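Local coordinates for protein yjcS (Bacillus subtilis, PDB 1Q8B), which is of unknown function but belongs to the antibiotic biosynthesis monooxygenase family of dimeric alpha+beta barrel proteins, so it may have a catalytic role, at residues E46-F51 and E67-E72; E40-E45 and K81-D86; S12-T17 and L98-V103; A18-I23 and E91-E96. All blocks are in the same frame, centred on the assembly; numbering follows the deposited sequence.

Contact 1: E46-F51 and E67-E72; sequences EGCITF and EIWENE
Cys48 and Trp69 meet on the tightly packed side of this contact. Cys48 SG lies over one face of the indole, 4.6 Å from the centroid of the Trp69 six-membered ring and 24° off its normal. This is a sulfur-aromatic contact. Cys48 CB also touches Trp69 CZ3 at 3.8 Å. Phe51 shares this face of the sheet with them. Its CG is anti to the backbone N (chi1 -174°), which lays the ring alongside Glu67, both pointing the same way. Phe51 CE1 comes within 3.3 Å of Glu67 OE2, with ring and carboxylate planes 30° apart. The other oxygen, Glu67 OE1, accepts Trp69 NE1 at 3.0 Å through its anti lone pair. That bond lies in the indole plane and should help fix the ring's rotation. Helix 28-42 packs on Phe51, and helix 72-78 on Trp69.

The two segments belong to the antiparallel hairpin of strands 48-55 and 62-69. A classic beta bulge interrupts it: Ile49 and Thr50 both face Ile68. Ile68 O takes two hydrogen bonds from one face of its carbonyl plane, from Ile49 N at 2.9 Å and Thr50 N at 3.1 Å. Ile68 N returns a bond to Thr50 O.

The face with Thr50 and Ile68 is more exposed. Thr50 OG1 rests there against Ile68 CG1. At the corner, Ile49 CD1 meets Ile68 CG2 at 3.6 Å. At the open end of the hairpin, past the bulge, Glu70 N bonds Gly47 O at 2.9 Å. Glu70 is exposed there, and its bent chain crosses Ile49 at about a right angle.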
loop_
_atom_site.group_PDB
_atom_site.type_symbol
_atom_site.label_atom_id
_atom_site.label_comp_id
_atom_site.label_asym_id
_atom_site.label_seq_id
_atom_site.Cartn_x
_atom_site.Cartn_y
_atom_site.Cartn_z
ATOM N N GLU A 46 1.919 -1.976 11.884
ATOM C CA GLU A 46 2.318 -3.247 12.459
ATOM C C GLU A 46 3.598 -3.836 11.869
ATOM O O GLU A 46 4.482 -4.274 12.607
ATOM C CB GLU A 46 1.177 -4.249 12.312
ATOM C CG GLU A 46 0.920 -5.030 13.577
ATOM C CD GLU A 46 0.697 -4.113 14.764
ATOM O OE1 GLU A 46 -0.213 -3.257 14.682
ATOM O OE2 GLU A 46 1.429 -4.239 15.775
ATOM N N GLY A 47 3.693 -3.841 10.541
ATOM C CA GLY A 47 4.858 -4.407 9.879
ATOM C C GLY A 47 6.120 -3.564 9.821
ATOM O O GLY A 47 7.136 -4.009 9.291
ATOM N N CYS A 48 6.079 -2.353 10.365
ATOM C CA CYS A 48 7.247 -1.474 10.341
ATOM C C CYS A 48 8.167 -1.618 11.554
ATOM O O CYS A 48 7.759 -1.364 12.683
ATOM C CB CYS A 48 6.795 -0.016 10.233
ATOM S SG CYS A 48 8.152 1.171 10.112
ATOM N N ILE A 49 9.408 -2.036 11.319
ATOM C CA ILE A 49 10.376 -2.166 12.403
ATOM C C ILE A 49 10.948 -0.762 12.623
ATOM O O ILE A 49 11.012 -0.288 13.751
ATOM C CB ILE A 49 11.506 -3.170 12.044
ATOM C CG1 ILE A 49 10.943 -4.589 12.013
ATOM C CG2 ILE A 49 12.629 -3.093 13.065
ATOM C CD1 ILE A 49 11.920 -5.632 11.497
ATOM N N THR A 50 11.360 -0.096 11.547
ATOM C CA THR A 50 11.863 1.270 11.655
ATOM C C THR A 50 11.635 2.046 10.356
ATOM O O THR A 50 11.609 1.476 9.267
ATOM C CB THR A 50 13.393 1.336 12.002
ATOM O OG1 THR A 50 14.165 0.862 10.897
ATOM C CG2 THR A 50 13.714 0.502 13.218
ATOM N N PHE A 51 11.446 3.351 10.491
ATOM C CA PHE A 51 11.256 4.236 9.355
ATOM C C PHE A 51 11.737 5.600 9.818
ATOM O O PHE A 51 11.247 6.129 10.814
ATOM C CB PHE A 51 9.781 4.335 8.956
ATOM C CG PHE A 51 9.545 5.128 7.687
ATOM C CD1 PHE A 51 9.436 4.488 6.456
ATOM C CD2 PHE A 51 9.445 6.520 7.727
ATOM C CE1 PHE A 51 9.226 5.220 5.280
ATOM C CE2 PHE A 51 9.237 7.261 6.557
ATOM C CZ PHE A 51 9.126 6.611 5.332
ATOM N N GLU A 67 14.803 2.419 6.189
ATOM C CA GLU A 67 13.636 1.604 6.517
ATOM C C GLU A 67 13.947 0.142 6.802
ATOM O O GLU A 67 14.810 -0.453 6.159
ATOM C CB GLU A 67 12.627 1.649 5.363
ATOM C CG GLU A 67 12.215 3.043 4.901
ATOM C CD GLU A 67 11.412 3.015 3.604
ATOM O OE1 GLU A 67 10.873 1.946 3.243
ATOM O OE2 GLU A 67 11.308 4.067 2.944
ATOM N N ILE A 68 13.237 -0.425 7.774
ATOM C CA ILE A 68 13.358 -1.843 8.111
ATOM C C ILE A 68 11.919 -2.363 8.251
ATOM O O ILE A 68 11.117 -1.796 8.991
ATOM C CB ILE A 68 14.104 -2.094 9.444
ATOM C CG1 ILE A 68 15.516 -1.511 9.394
ATOM C CG2 ILE A 68 14.220 -3.596 9.690
ATOM C CD1 ILE A 68 16.309 -1.773 10.663
ATOM N N TRP A 69 11.590 -3.428 7.528
ATOM C CA TRP A 69 10.242 -3.986 7.584
ATOM C C TRP A 69 10.265 -5.462 7.964
ATOM O O TRP A 69 11.283 -6.136 7.799
ATOM C CB TRP A 69 9.544 -3.847 6.228
ATOM C CG TRP A 69 9.558 -2.467 5.662
ATOM C CD1 TRP A 69 10.526 -1.914 4.868
ATOM C CD2 TRP A 69 8.553 -1.460 5.830
ATOM N NE1 TRP A 69 10.181 -0.628 4.531
ATOM C CE2 TRP A 69 8.976 -0.323 5.107
ATOM C CE3 TRP A 69 7.331 -1.410 6.522
ATOM C CZ2 TRP A 69 8.222 0.856 5.052
ATOM C CZ3 TRP A 69 6.584 -0.237 6.467
ATOM C CH2 TRP A 69 7.034 0.879 5.737
ATOM N N GLU A 70 9.135 -5.956 8.466
ATOM C CA GLU A 70 9.009 -7.358 8.848
ATOM C C GLU A 70 9.183 -8.233 7.615
ATOM O O GLU A 70 9.668 -9.357 7.706
ATOM C CB GLU A 70 7.632 -7.620 9.449
ATOM C CG GLU A 70 7.408 -6.969 10.794
ATOM C CD GLU A 70 8.142 -7.682 11.913
ATOM O OE1 GLU A 70 8.769 -8.736 11.650
ATOM O OE2 GLU A 70 8.083 -7.189 13.061
ATOM N N ASN A 71 8.788 -7.700 6.462
ATOM C CA ASN A 71 8.885 -8.427 5.202
ATOM C C ASN A 71 8.462 -7.540 4.035
ATOM O O ASN A 71 8.081 -6.384 4.224
ATOM C CB ASN A 71 7.994 -9.661 5.256
ATOM C CG ASN A 71 6.613 -9.336 5.756
ATOM O OD1 ASN A 71 5.878 -8.565 5.139
ATOM N ND2 ASN A 71 6.255 -9.907 6.890
ATOM N N GLU A 72 8.529 -8.089 2.830
ATOM C CA GLU A 72 8.168 -7.350 1.634
ATOM C C GLU A 72 6.712 -6.915 1.557
ATOM O O GLU A 72 6.422 -5.850 1.006
ATOM C CB GLU A 72 8.515 -8.162 0.394
ATOM C CG GLU A 72 9.988 -8.193 0.107
ATOM C CD GLU A 72 10.336 -9.133 -1.022
ATOM O OE1 GLU A 72 9.674 -9.055 -2.083
ATOM O OE2 GLU A 72 11.276 -9.941 -0.850
#

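Contact 2: E40-E45 and K81-D86; sequences EETNKE and KKHTID
The imidazole of His83, on helix 82-88, reaches the end of helix 28-42, with Glu41 on one face and Glu45 at its edge. Glu41 CB sits 3.7 Å from the centroid of the His83 ring, 17° off the normal, as a CH-pi contact. Lys81 CB lies against the opposite face, so the ring is sandwiched. His83 CG lies between its own backbone N and carbonyl carbon (chi1 55°), which turns the ring toward the 40-45 segment. Glu45 reaches the ring with an extended chain. Its OE1 accepts a nearly straight bond from His83 NE2 at 2.8 Å. The bond keeps to the ring plane but meets the anti side of the carboxylate, and the two planes are 37° apart. Thr42 CG2 approaches the ring obliquely, 3.9 Å from His83 CD2.

Lys81 slides past Glu45 in the opposite direction, and its NZ bonds Val95 O of the second subunit. Within its own segment, Glu41 OE2 forms a salt bridge with Lys44 NZ at 2.8 Å. Glu45 OE1 also bonds His78 ND1. One carboxylate oxygen thus joins two histidines, which should help hold both rings in place.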
loop_
_atom_site.group_PDB
_atom_site.type_symbol
_atom_site.label_atom_id
_atom_site.label_comp_id
_atom_site.label_asym_id
_atom_site.label_seq_id
_atom_site.Cartn_x
_atom_site.Cartn_y
_atom_site.Cartn_z
ATOM N N GLU A 40 5.997 9.499 11.695
ATOM C CA GLU A 40 5.309 9.196 12.936
ATOM C C GLU A 40 4.224 8.142 12.757
ATOM O O GLU A 40 4.098 7.221 13.568
ATOM C CB GLU A 40 4.697 10.461 13.523
ATOM C CG GLU A 40 4.241 10.262 14.946
ATOM C CD GLU A 40 3.551 11.478 15.502
ATOM O OE1 GLU A 40 4.158 12.574 15.455
ATOM O OE2 GLU A 40 2.405 11.331 15.987
ATOM N N GLU A 41 3.444 8.274 11.691
ATOM C CA GLU A 41 2.370 7.327 11.429
ATOM C C GLU A 41 2.836 5.964 10.909
ATOM O O GLU A 41 2.269 4.937 11.287
ATOM C CB GLU A 41 1.346 7.939 10.457
ATOM C CG GLU A 41 0.463 9.014 11.086
ATOM C CD GLU A 41 -0.196 8.540 12.383
ATOM O OE1 GLU A 41 -1.083 7.657 12.323
ATOM O OE2 GLU A 41 0.185 9.047 13.467
ATOM N N THR A 42 3.868 5.931 10.063
ATOM C CA THR A 42 4.313 4.637 9.541
ATOM C C THR A 42 5.037 3.804 10.603
ATOM O O THR A 42 5.051 2.575 10.519
ATOM C CB THR A 42 5.198 4.769 8.242
ATOM O OG1 THR A 42 6.572 4.907 8.591
ATOM C CG2 THR A 42 4.787 5.965 7.426
ATOM N N ASN A 43 5.623 4.450 11.610
ATOM C CA ASN A 43 6.288 3.692 12.669
ATOM C C ASN A 43 5.255 2.953 13.513
ATOM O O ASN A 43 5.588 2.038 14.258
ATOM C CB ASN A 43 7.128 4.602 13.567
ATOM C CG ASN A 43 8.542 4.790 13.042
ATOM O OD1 ASN A 43 8.874 5.830 12.475
ATOM N ND2 ASN A 43 9.379 3.774 13.217
ATOM N N LYS A 44 3.996 3.353 13.385
ATOM C CA LYS A 44 2.915 2.712 14.121
ATOM C C LYS A 44 2.337 1.539 13.332
ATOM O O LYS A 44 1.568 0.749 13.879
ATOM C CB LYS A 44 1.789 3.703 14.413
ATOM C CG LYS A 44 2.156 4.861 15.321
ATOM C CD LYS A 44 0.981 5.824 15.395
ATOM C CE LYS A 44 1.300 7.083 16.167
ATOM N NZ LYS A 44 0.162 8.049 16.063
ATOM N N GLU A 45 2.681 1.437 12.047
ATOM C CA GLU A 45 2.183 0.332 11.235
ATOM C C GLU A 45 2.744 -0.938 11.842
ATOM O O GLU A 45 3.901 -0.975 12.267
ATOM C CB GLU A 45 2.653 0.444 9.786
ATOM C CG GLU A 45 2.221 1.714 9.078
ATOM C CD GLU A 45 2.697 1.761 7.633
ATOM O OE1 GLU A 45 2.672 2.859 7.034
ATOM O OE2 GLU A 45 3.092 0.702 7.098
ATOM N N LYS A 81 -1.845 2.520 2.959
ATOM C CA LYS A 81 -2.262 3.345 4.090
ATOM C C LYS A 81 -2.586 4.752 3.612
ATOM O O LYS A 81 -1.912 5.282 2.729
ATOM C CB LYS A 81 -1.147 3.427 5.130
ATOM C CG LYS A 81 -0.637 2.090 5.624
ATOM C CD LYS A 81 -1.714 1.318 6.342
ATOM C CE LYS A 81 -1.125 0.093 7.001
ATOM N NZ LYS A 81 -2.174 -0.719 7.682
ATOM N N LYS A 82 -3.608 5.360 4.201
ATOM C CA LYS A 82 -4.003 6.706 3.816
ATOM C C LYS A 82 -2.939 7.749 4.153
ATOM O O LYS A 82 -2.766 8.710 3.409
ATOM C CB LYS A 82 -5.316 7.099 4.494
ATOM C CG LYS A 82 -5.726 8.529 4.179
ATOM C CD LYS A 82 -6.904 9.012 5.009
ATOM C CE LYS A 82 -7.262 10.443 4.622
ATOM N NZ LYS A 82 -7.573 10.514 3.156
ATOM N N HIS A 83 -2.232 7.573 5.269
ATOM C CA HIS A 83 -1.203 8.542 5.644
ATOM C C HIS A 83 -0.065 8.552 4.633
ATOM O O HIS A 83 0.596 9.571 4.433
ATOM C CB HIS A 83 -0.662 8.291 7.069
ATOM C CG HIS A 83 -0.133 6.907 7.304
ATOM N ND1 HIS A 83 -0.753 6.010 8.149
ATOM C CD2 HIS A 83 0.977 6.283 6.843
ATOM C CE1 HIS A 83 -0.048 4.894 8.198
ATOM N NE2 HIS A 83 1.006 5.034 7.415
ATOM N N THR A 84 0.150 7.417 3.979
ATOM C CA THR A 84 1.189 7.326 2.969
ATOM C C THR A 84 0.686 7.982 1.687
ATOM O O THR A 84 1.358 8.835 1.113
ATOM C CB THR A 84 1.545 5.870 2.677
ATOM O OG1 THR A 84 1.994 5.243 3.883
ATOM C CG2 THR A 84 2.644 5.793 1.639
ATOM N N ILE A 85 -0.508 7.596 1.249
ATOM C CA ILE A 85 -1.090 8.149 0.029
ATOM C C ILE A 85 -1.274 9.668 0.110
ATOM O O ILE A 85 -1.144 10.368 -0.898
ATOM C CB ILE A 85 -2.443 7.471 -0.283
ATOM C CG1 ILE A 85 -2.214 5.988 -0.573
ATOM C CG2 ILE A 85 -3.106 8.140 -1.472
ATOM C CD1 ILE A 85 -3.488 5.169 -0.648
ATOM N N ASP A 86 -1.566 10.181 1.303
ATOM C CA ASP A 86 -1.741 11.620 1.487
ATOM C C ASP A 86 -0.487 12.396 1.071
ATOM O O ASP A 86 -0.576 13.431 0.415
ATOM C CB ASP A 86 -2.073 11.930 2.949
ATOM C CG ASP A 86 -3.537 11.694 3.284
ATOM O OD1 ASP A 86 -3.879 11.713 4.488
ATOM O OD2 ASP A 86 -4.343 11.505 2.343
HETATM O O HOH W 1 -2.303 7.017 10.330
#

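Contact 3: S12-T17 and L98-V103; sequences SMHYIT and LMKSNV
The His14 ring has two neighbours at its edge, near its plane. Asn102 OD1 lies 3.0 Å from His14 CD2, and Lys100 NZ lies 3.0 Å from His14 CE1. Neither is a hydrogen bond; both are close approaches to ring carbons. The Asn102 amide plane is turned 45° from the imidazole. His14 CG is anti to the backbone N (chi1 -169°), and the ring reaches across toward the neighbouring strand between Lys100 and Asn102. A water meets His14 NE2 at 3.2 Å and bonds weakly to Asn102 ND2.

Tyr15 is on the other face of the sheet. Val103 CG2 approaches its ring obliquely, 3.6 Å from Tyr15 CD1, while Ser101 O lies at the ring edge. On the His14 face, Ile16 runs side by side with Lys100, pointing the same way, and Ile16 CG1 touches Lys100 CG at 3.8 Å. Leu98 CG packs on Ile16 CG2.

The backbones form a regular antiparallel pair. Met13 (selenomethionine), Tyr15 and Thr17 face Val103, Ser101 and Met99 (also selenomethionine) in hydrogen-bonded pairs. His14 and Ile16 form non-hydrogen-bonded pairs with Asn102 and Lys100. Tyr15 N reaches Ser101 O at 2.7 Å, and Met99 N reaches Thr17 O at 3.0 Å.

Strand 93-103 is an outermost strand of the sheet within this chain. Strand 13-22 is internal, and its other edge bonds strand 62-69 through His14 with Trp69 and Ile16 with Glu67. Helix 72-78 lies against the face that carries His14 and Ile16, where Val75 touches both.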
loop_
_atom_site.group_PDB
_atom_site.type_symbol
_atom_site.label_atom_id
_atom_site.label_comp_id
_atom_site.label_asym_id
_atom_site.label_seq_id
_atom_site.Cartn_x
_atom_site.Cartn_y
_atom_site.Cartn_z
ATOM N N SER A 12 14.325 -12.794 10.231
ATOM C CA SER A 12 14.465 -12.135 8.896
ATOM C C SER A 12 13.811 -10.753 8.856
ATOM O O SER A 12 12.758 -10.539 9.455
ATOM C CB SER A 12 13.843 -13.012 7.815
ATOM O OG SER A 12 13.994 -12.404 6.546
HETATM N N MSE A 13 14.444 -9.819 8.148
HETATM C CA MSE A 13 13.933 -8.452 8.020
HETATM C C MSE A 13 14.192 -7.915 6.616
HETATM O O MSE A 13 15.152 -8.315 5.950
HETATM C CB MSE A 13 14.608 -7.522 9.032
HETATM C CG MSE A 13 14.451 -7.941 10.480
HETATM SE SE MSE A 13 15.549 -6.860 11.672
HETATM C CE MSE A 13 17.266 -7.696 11.324
ATOM N N HIS A 14 13.335 -7.000 6.174
ATOM C CA HIS A 14 13.472 -6.407 4.857
ATOM C C HIS A 14 13.954 -4.976 5.014
ATOM O O HIS A 14 13.217 -4.111 5.498
ATOM C CB HIS A 14 12.137 -6.426 4.118
ATOM C CG HIS A 14 12.248 -6.079 2.667
ATOM N ND1 HIS A 14 11.769 -4.898 2.143
ATOM C CD2 HIS A 14 12.783 -6.762 1.626
ATOM C CE1 HIS A 14 11.999 -4.869 0.841
ATOM N NE2 HIS A 14 12.613 -5.989 0.503
ATOM N N TYR A 15 15.200 -4.747 4.604
ATOM C CA TYR A 15 15.842 -3.436 4.685
ATOM C C TYR A 15 15.740 -2.609 3.411
ATOM O O TYR A 15 15.915 -3.121 2.300
ATOM C CB TYR A 15 17.335 -3.579 4.993
ATOM C CG TYR A 15 17.703 -3.770 6.444
ATOM C CD1 TYR A 15 17.587 -5.016 7.057
ATOM C CD2 TYR A 15 18.245 -2.714 7.183
ATOM C CE1 TYR A 15 18.012 -5.208 8.369
ATOM C CE2 TYR A 15 18.670 -2.892 8.493
ATOM C CZ TYR A 15 18.554 -4.138 9.079
ATOM O OH TYR A 15 18.984 -4.318 10.370
ATOM N N ILE A 16 15.492 -1.317 3.582
ATOM C CA ILE A 16 15.422 -0.417 2.447
ATOM C C ILE A 16 16.086 0.915 2.749
ATOM O O ILE A 16 15.841 1.517 3.793
ATOM C CB ILE A 16 13.968 -0.117 2.017
ATOM C CG1 ILE A 16 13.308 -1.374 1.443
ATOM C CG2 ILE A 16 13.967 0.989 0.955
ATOM C CD1 ILE A 16 11.895 -1.143 0.943
ATOM N N THR A 17 16.950 1.351 1.837
ATOM C CA THR A 17 17.597 2.652 1.948
ATOM C C THR A 17 17.251 3.314 0.629
ATOM O O THR A 17 17.490 2.747 -0.438
ATOM C CB THR A 17 19.126 2.559 2.078
ATOM O OG1 THR A 17 19.451 1.923 3.313
ATOM C CG2 THR A 17 19.754 3.958 2.067
ATOM N N LEU A 98 17.251 3.376 -5.010
ATOM C CA LEU A 98 16.788 2.571 -3.900
ATOM C C LEU A 98 17.450 1.199 -3.864
ATOM O O LEU A 98 17.630 0.556 -4.893
ATOM C CB LEU A 98 15.263 2.424 -3.987
ATOM C CG LEU A 98 14.537 1.565 -2.949
ATOM C CD1 LEU A 98 13.066 1.939 -2.930
ATOM C CD2 LEU A 98 14.718 0.079 -3.267
HETATM N N MSE A 99 17.812 0.757 -2.665
HETATM C CA MSE A 99 18.429 -0.546 -2.500
HETATM C C MSE A 99 17.721 -1.348 -1.412
HETATM O O MSE A 99 17.613 -0.918 -0.260
HETATM C CB MSE A 99 19.919 -0.382 -2.197
HETATM C CG MSE A 99 20.685 0.186 -3.385
HETATM SE SE MSE A 99 22.517 0.673 -3.011
HETATM C CE MSE A 99 23.343 -1.057 -3.340
ATOM N N LYS A 100 17.229 -2.514 -1.817
ATOM C CA LYS A 100 16.498 -3.434 -0.955
ATOM C C LYS A 100 17.382 -4.613 -0.572
ATOM O O LYS A 100 18.279 -4.996 -1.324
ATOM C CB LYS A 100 15.264 -3.972 -1.691
ATOM C CG LYS A 100 14.103 -2.993 -1.849
ATOM C CD LYS A 100 13.021 -3.559 -2.796
ATOM C CE LYS A 100 11.627 -2.941 -2.574
ATOM N NZ LYS A 100 10.786 -3.768 -1.641
ATOM N N SER A 101 17.117 -5.200 0.591
ATOM C CA SER A 101 17.884 -6.348 1.048
ATOM C C SER A 101 17.178 -7.113 2.154
ATOM O O SER A 101 16.598 -6.527 3.062
ATOM C CB SER A 101 19.265 -5.911 1.545
ATOM O OG SER A 101 20.012 -7.026 2.008
ATOM N N ASN A 102 17.216 -8.433 2.056
ATOM C CA ASN A 102 16.617 -9.275 3.070
ATOM C C ASN A 102 17.775 -9.693 3.955
ATOM O O ASN A 102 18.766 -10.238 3.476
ATOM C CB ASN A 102 15.944 -10.488 2.429
ATOM C CG ASN A 102 14.689 -10.114 1.665
ATOM O OD1 ASN A 102 13.773 -9.513 2.219
ATOM N ND2 ASN A 102 14.643 -10.465 0.387
ATOM N N VAL A 103 17.650 -9.405 5.245
ATOM C CA VAL A 103 18.683 -9.707 6.229
ATOM C C VAL A 103 18.111 -10.596 7.325
ATOM O O VAL A 103 17.072 -10.279 7.897
ATOM C CB VAL A 103 19.207 -8.401 6.878
ATOM C CG1 VAL A 103 20.198 -8.721 7.979
ATOM C CG2 VAL A 103 19.841 -7.513 5.818
HETATM O O HOH W 2 13.243 -8.227 -1.717
HETATM O O HOH W 3 18.597 -2.274 1.610
#

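Contact 4: A18-I23 and E91-E96; sequences ACLKII and ELTEVE
Backbone hydrogen bonds join Lys21 to Glu94, a hydrogen-bonded antiparallel pair. Lys21 N gives to Glu94 O at 2.8 Å, and Glu94 N returns to Lys21 O at 3.1 Å. Glu96 N bonds Cys19 O, and Ile23 N bonds Leu92 O, both at 2.9 Å. The donor of the last bond is tilted 35° from the carbonyl plane. Together they tie the end of strand 13-22 to the start of strand 93-103.

Apolar packing lies on the face that carries Leu20, Ile22, Thr93 and Val95. Leu20 divides its two methyls: CD2 meets Val95 CG2 at 3.6 Å, while CD1 rests against the Thr93 hydroxyl, OG1, at 3.5 Å. Phe35 of helix 28-42 packs against both Leu20 and Thr93. Beyond the strand, Ile23 crosses Glu94 at about a right angle, with its CG2 on the carboxylate.

Charged groups occupy the other face. Lys21 and Glu94 run side by side, both chains extended beyond CG. Lys21 NZ and Glu94 OE2 are 4.5 Å apart, beyond a salt bridge, and a water links them. It accepts from Lys21 NZ at 2.6 Å and donates to Glu94 OE2. The attraction between these exposed ends is therefore probably water-mediated and softened by solvent.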
loop_
_atom_site.group_PDB
_atom_site.type_symbol
_atom_site.label_atom_id
_atom_site.label_comp_id
_atom_site.label_asym_id
_atom_site.label_seq_id
_atom_site.Cartn_x
_atom_site.Cartn_y
_atom_site.Cartn_z
ATOM N N ALA A 18 16.673 4.503 0.696
ATOM C CA ALA A 18 16.290 5.187 -0.521
ATOM C C ALA A 18 16.615 6.664 -0.453
ATOM O O ALA A 18 16.628 7.265 0.619
ATOM C CB ALA A 18 14.799 4.994 -0.775
ATOM N N CYS A 19 16.890 7.239 -1.613
ATOM C CA CYS A 19 17.182 8.651 -1.709
ATOM C C CYS A 19 16.103 9.226 -2.594
ATOM O O CYS A 19 15.923 8.775 -3.727
ATOM C CB CYS A 19 18.545 8.893 -2.354
ATOM S SG CYS A 19 18.967 10.660 -2.477
ATOM N N LEU A 20 15.380 10.209 -2.070
ATOM C CA LEU A 20 14.315 10.858 -2.811
ATOM C C LEU A 20 14.768 12.196 -3.376
ATOM O O LEU A 20 15.467 12.965 -2.713
ATOM C CB LEU A 20 13.104 11.119 -1.912
ATOM C CG LEU A 20 12.437 9.987 -1.133
ATOM C CD1 LEU A 20 11.169 10.523 -0.492
ATOM C CD2 LEU A 20 12.106 8.829 -2.055
ATOM N N LYS A 21 14.364 12.471 -4.607
ATOM C CA LYS A 21 14.680 13.740 -5.230
ATOM C C LYS A 21 13.432 14.612 -5.045
ATOM O O LYS A 21 12.325 14.184 -5.375
ATOM C CB LYS A 21 14.969 13.542 -6.719
ATOM C CG LYS A 21 15.451 14.805 -7.410
ATOM C CD LYS A 21 15.372 14.674 -8.908
ATOM C CE LYS A 21 15.643 16.010 -9.560
ATOM N NZ LYS A 21 15.393 15.948 -11.023
ATOM N N ILE A 22 13.596 15.812 -4.490
ATOM C CA ILE A 22 12.450 16.705 -4.305
ATOM C C ILE A 22 12.186 17.418 -5.630
ATOM O O ILE A 22 13.062 18.091 -6.169
ATOM C CB ILE A 22 12.712 17.780 -3.216
ATOM C CG1 ILE A 22 12.924 17.122 -1.856
ATOM C CG2 ILE A 22 11.527 18.730 -3.124
ATOM C CD1 ILE A 22 13.446 18.071 -0.800
ATOM N N ILE A 23 10.980 17.252 -6.158
ATOM C CA ILE A 23 10.608 17.886 -7.417
ATOM C C ILE A 23 9.669 19.061 -7.159
ATOM O O ILE A 23 9.285 19.779 -8.079
ATOM C CB ILE A 23 9.946 16.870 -8.372
ATOM C CG1 ILE A 23 8.726 16.229 -7.703
ATOM C CG2 ILE A 23 10.968 15.803 -8.769
ATOM C CD1 ILE A 23 8.056 15.149 -8.546
ATOM N N GLU A 91 2.839 15.016 -4.526
ATOM C CA GLU A 91 3.867 14.989 -5.558
ATOM C C GLU A 91 5.073 15.836 -5.180
ATOM O O GLU A 91 5.528 16.662 -5.969
ATOM C CB GLU A 91 3.290 15.505 -6.872
ATOM C CG GLU A 91 2.039 14.788 -7.319
ATOM C CD GLU A 91 1.314 15.534 -8.421
ATOM O OE1 GLU A 91 0.282 15.019 -8.904
ATOM O OE2 GLU A 91 1.771 16.637 -8.805
ATOM N N LEU A 92 5.597 15.624 -3.981
ATOM C CA LEU A 92 6.741 16.390 -3.506
ATOM C C LEU A 92 8.065 15.782 -3.935
ATOM O O LEU A 92 9.065 16.487 -4.070
ATOM C CB LEU A 92 6.704 16.472 -1.983
ATOM C CG LEU A 92 5.443 17.089 -1.373
ATOM C CD1 LEU A 92 5.406 16.821 0.132
ATOM C CD2 LEU A 92 5.416 18.583 -1.687
ATOM N N THR A 93 8.064 14.472 -4.162
ATOM C CA THR A 93 9.283 13.757 -4.530
ATOM C C THR A 93 9.074 12.633 -5.543
ATOM O O THR A 93 7.961 12.348 -5.979
ATOM C CB THR A 93 9.907 13.071 -3.287
ATOM O OG1 THR A 93 8.964 12.127 -2.753
ATOM C CG2 THR A 93 10.255 14.085 -2.206
ATOM N N GLU A 94 10.189 12.009 -5.896
ATOM C CA GLU A 94 10.237 10.842 -6.764
ATOM C C GLU A 94 11.507 10.146 -6.280
ATOM O O GLU A 94 12.421 10.808 -5.781
ATOM C CB GLU A 94 10.323 11.218 -8.258
ATOM C CG GLU A 94 11.501 12.052 -8.690
ATOM C CD GLU A 94 11.469 12.348 -10.180
ATOM O OE1 GLU A 94 10.361 12.499 -10.739
ATOM O OE2 GLU A 94 12.545 12.448 -10.798
ATOM N N VAL A 95 11.551 8.821 -6.374
ATOM C CA VAL A 95 12.724 8.076 -5.927
ATOM C C VAL A 95 13.843 8.168 -6.958
ATOM O O VAL A 95 13.633 7.888 -8.136
ATOM C CB VAL A 95 12.382 6.585 -5.688
ATOM C CG1 VAL A 95 13.630 5.816 -5.283
ATOM C CG2 VAL A 95 11.325 6.467 -4.613
ATOM N N GLU A 96 15.027 8.576 -6.512
ATOM C CA GLU A 96 16.178 8.696 -7.396
ATOM C C GLU A 96 16.885 7.343 -7.435
ATOM O O GLU A 96 17.240 6.846 -8.502
ATOM C CB GLU A 96 17.129 9.784 -6.895
ATOM C CG GLU A 96 18.150 10.203 -7.933
ATOM C CD GLU A 96 18.985 11.382 -7.486
ATOM O OE1 GLU A 96 19.879 11.198 -6.630
ATOM O OE2 GLU A 96 18.740 12.500 -7.991
HETATM O O HOH W 4 13.138 15.350 -12.188
#

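Contacts 1, 2 and 4 are partly buried, and contact 3 lies at the surface. Contacts 3 and 4 hold the same pair, strands 13-22 and 93-103, at two places along it. Contact 3 gathers polar groups round a histidine, while contact 4 turns one apolar face to helix 28-42 and a charged face to solvent. Contact 1 belongs to the hairpin on the other side of strand 13-22 and meets contact 3 through backbone bonds between Trp69 and His14 and between Glu67 and Ile16. Contact 2 joins helices through side chains and also meets the second subunit. It touches contact 1 where Thr42 packs on Phe51, yet lies about 17 Å from contact 4, centre to centre.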